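Local coordinates for DUF1573 domain-containing protein (Porphyromonas gingivalis, PDB 2QSV) that is of unknown function, may have cysteine-type peptidase activity, and is represented here by its C-terminal part, two tandem Ig-like beta domains, at residues V86-P89 and E90-K93; D184-V187 and M188-E191. All blocks are in the same frame, centred on the assembly; numbering follows the deposited sequence. Where two conformers were deposited one is given.

Contact 1 of 2, residues V86-P89 and E90-K93; sequences VTSP and ETGK
S88 meets the returning chain through two hydrogen bonds, one from its backbone and one to its side chain. Its N-H gives a nearly straight bond to the carbonyl of K93, with S88 N 3.1 Å from K93 O. The same oxygen accepts a CA-H...O contact from T87, whose CA lies 3.2 Å away from K93 O. One hydrogen bond and a weaker CA-H...O contact thus converge on this oxygen where the chain doubles back. The second bond runs across the bend, from T91 N to S88 OG at 3.3 Å. With chi1 at 154°, roughly trans to N, OG reaches across the bend to the T91 amide. Outside this polar centre, the side chains of K93 and T87 run alongside each other. A kink in the lysine's aliphatic chain brings its CE 3.7 Å from T87 CB. G92 has a positive phi of 129°, where a side chain would press against the preceding carbonyl oxygen. The whole forms the hairpin loop joining strand 76-87 to strand 94-105. Strand 35-41 flanks its base: T87 bonds to Q36 through the backbone, and V86 touches L35 and V37. V86 is hydrogen-bonded through its backbone to A95 of strand 94-105.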
# COMPACT_ATOMS: atom_id res chain seq x y z
N VAL A 86 1.78 14.77 -19.14
CA VAL A 86 2.66 14.80 -20.29
C VAL A 86 2.04 15.58 -21.47
O VAL A 86 0.89 15.32 -21.86
CB VAL A 86 2.99 13.37 -20.69
CG1 VAL A 86 3.23 13.23 -22.17
CG2 VAL A 86 4.18 12.89 -19.87
N THR A 87 2.80 16.54 -22.00
CA THR A 87 2.39 17.30 -23.19
C THR A 87 3.45 17.24 -24.28
O THR A 87 4.59 17.66 -24.07
CB THR A 87 2.03 18.77 -22.87
OG1 THR A 87 3.22 19.54 -22.66
CG2 THR A 87 1.14 18.86 -21.65
N SER A 88 3.05 16.71 -25.44
CA SER A 88 3.90 16.60 -26.64
C SER A 88 3.76 17.87 -27.49
O SER A 88 2.75 18.02 -28.19
CB SER A 88 3.49 15.35 -27.45
OG SER A 88 3.79 15.48 -28.83
N PRO A 89 4.75 18.79 -27.43
CA PRO A 89 4.60 20.10 -28.14
C PRO A 89 4.00 20.03 -29.58
O PRO A 89 3.38 20.99 -30.05
CB PRO A 89 6.05 20.62 -28.21
CG PRO A 89 6.72 20.03 -26.95
CD PRO A 89 6.04 18.69 -26.71
N GLU A 90 4.16 18.89 -30.24
CA GLU A 90 3.85 18.81 -31.66
C GLU A 90 2.62 17.99 -32.06
O GLU A 90 1.70 18.49 -32.74
CB GLU A 90 5.09 18.26 -32.37
CG GLU A 90 5.85 19.29 -33.25
CD GLU A 90 6.21 20.58 -32.52
OE1 GLU A 90 5.34 21.50 -32.41
OE2 GLU A 90 7.39 20.69 -32.09
N THR A 91 2.62 16.73 -31.63
CA THR A 91 1.76 15.65 -32.14
C THR A 91 0.40 15.55 -31.43
O THR A 91 -0.24 14.49 -31.45
CB THR A 91 2.55 14.30 -32.03
OG1 THR A 91 3.48 14.19 -33.12
CG2 THR A 91 1.63 13.02 -31.98
N GLY A 92 -0.03 16.64 -30.80
CA GLY A 92 -1.17 16.57 -29.88
C GLY A 92 -0.74 17.23 -28.58
O GLY A 92 0.22 18.03 -28.57
N LYS A 93 -1.45 16.96 -27.50
CA LYS A 93 -1.02 17.49 -26.21
C LYS A 93 -0.91 16.38 -25.15
O LYS A 93 0.17 15.78 -25.01
CB LYS A 93 -1.88 18.72 -25.78
CG LYS A 93 -1.56 19.31 -24.37
CD LYS A 93 -1.48 20.85 -24.36
CE LYS A 93 -0.02 21.32 -24.64
NZ LYS A 93 0.13 22.79 -24.97

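Contact 2 of 2, residues D184-V187 and M188-E191; sequences DPQV and MKAE
Across the single short helix 185-190, D184 meets M188 and P185 meets K189 through successive backbone bonds. M188 N donates to D184 O at 3.3 Å, in the carbonyl plane. K189 N reaches P185 O at 2.9 Å, and here the donor is tilted 29° from that plane. A190 N bonds to Q186 O, also at 2.9 Å. E191 N closes the run on V187 O at 3.0 Å, with a more bent N-H...O angle of 131°. Four consecutive carbonyls are thus satisfied in the i to i+4 pattern of an alpha helix. The amide of Q186, in the first turn, is served by D184, the N-cap residue, whose OD1 accepts a weak bond from Q186 N.

The side chains add contacts along the helix. Those of Q186 and K189 run alongside each other. The placement of their ends is doubtful: K189 has two conformers, and in this one two donors, Q186 NE2 and K189 NZ, sit 2.9 Å apart. V187 and E191 are also neighbours, but only loosely, CG1 of V187 being 4.2 Å from CG of E191. M188 is a selenomethionine. Its CG packs on D184 O, and its SE lies 4.0 Å from P185 CA.

The helix links strand 176-183 to strand 195-204 and so joins the two sheets of the second domain. The backbone of D184 is hydrogen-bonded to A161, and the M188 side chain packs on the same residue. P185 and K189 touch the C-terminal L220, and D184 also touches T135.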
# COMPACT_ATOMS: atom_id res chain seq x y z
N ASP A 184 -14.42 -13.16 -3.47
CA ASP A 184 -15.43 -13.12 -4.52
C ASP A 184 -14.91 -13.90 -5.75
O ASP A 184 -14.07 -13.38 -6.50
CB ASP A 184 -15.77 -11.66 -4.89
CG ASP A 184 -17.08 -11.51 -5.73
OD1 ASP A 184 -17.56 -12.47 -6.39
OD2 ASP A 184 -17.63 -10.39 -5.75
N PRO A 185 -15.39 -15.15 -5.94
CA PRO A 185 -14.94 -15.97 -7.06
C PRO A 185 -15.36 -15.39 -8.44
O PRO A 185 -14.72 -15.72 -9.43
CB PRO A 185 -15.63 -17.32 -6.83
CG PRO A 185 -16.82 -16.99 -6.05
CD PRO A 185 -16.44 -15.83 -5.16
N GLN A 186 -16.44 -14.62 -8.47
CA GLN A 186 -16.87 -13.93 -9.70
C GLN A 186 -15.88 -12.87 -10.18
O GLN A 186 -15.73 -12.65 -11.40
CB GLN A 186 -18.28 -13.33 -9.56
CG GLN A 186 -19.35 -14.36 -9.18
CD GLN A 186 -19.28 -15.68 -9.99
OE1 GLN A 186 -19.31 -15.67 -11.22
NE2 GLN A 186 -19.20 -16.81 -9.30
N VAL A 187 -15.18 -12.24 -9.22
CA VAL A 187 -14.14 -11.27 -9.53
C VAL A 187 -12.97 -12.02 -10.07
O VAL A 187 -12.40 -11.61 -11.07
CB VAL A 187 -13.76 -10.34 -8.31
CG1 VAL A 187 -12.52 -9.49 -8.59
CG2 VAL A 187 -14.92 -9.43 -7.95
N MSE A 188 -12.61 -13.14 -9.43
CA MSE A 188 -11.50 -13.98 -9.90
C MSE A 188 -11.74 -14.49 -11.33
O MSE A 188 -10.81 -14.52 -12.15
CB MSE A 188 -11.30 -15.18 -8.97
CG MSE A 188 -11.02 -14.83 -7.52
SE MSE A 188 -11.07 -16.43 -6.38
CE MSE A 188 -9.89 -17.69 -7.29
N LYS A 189 -12.97 -14.91 -11.62
CA LYS A 189 -13.33 -15.34 -12.96
C LYS A 189 -13.23 -14.18 -13.96
O LYS A 189 -12.48 -14.27 -14.93
CB LYS A 189 -14.70 -16.00 -12.98
CG LYS A 189 -14.63 -17.47 -12.67
CD LYS A 189 -15.99 -18.12 -12.65
CE LYS A 189 -16.81 -17.63 -11.49
NZ LYS A 189 -17.81 -18.65 -11.07
N ALA A 190 -13.94 -13.08 -13.70
CA ALA A 190 -13.83 -11.87 -14.54
C ALA A 190 -12.38 -11.44 -14.79
O ALA A 190 -12.10 -10.83 -15.81
CB ALA A 190 -14.65 -10.75 -13.95
N GLU A 191 -11.46 -11.80 -13.90
CA GLU A 191 -10.03 -11.49 -14.04
C GLU A 191 -9.21 -12.65 -14.62
O GLU A 191 -7.98 -12.56 -14.71
CB GLU A 191 -9.43 -11.11 -12.69
CG GLU A 191 -10.09 -9.92 -11.98
CD GLU A 191 -9.55 -8.57 -12.41
OE1 GLU A 191 -8.44 -8.51 -12.99
OE2 GLU A 191 -10.26 -7.56 -12.16

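The two contacts belong to different Ig-like domains of one chain. Contact 1 comes first, in the PG_0320-like domain. Contact 2 follows in the second, HYDIN/CFA65/VesB-like Ig domain. Their centres are 38 Å apart, and their nearest atoms about 26 Å, so neither touches the other. They share no sheet. Each domain pairs a four-stranded sheet with a five-stranded one, in matching strand orders. Contact 1 joins two neighbouring strands of a five-stranded sheet, whereas contact 2 crosses from the four-stranded sheet to the five-stranded one. They thus mark different links of two similar sandwiches. T157, N159 and L162 hold a sodium ion in the domain of contact 2, about 8 Å from the V187 side chain.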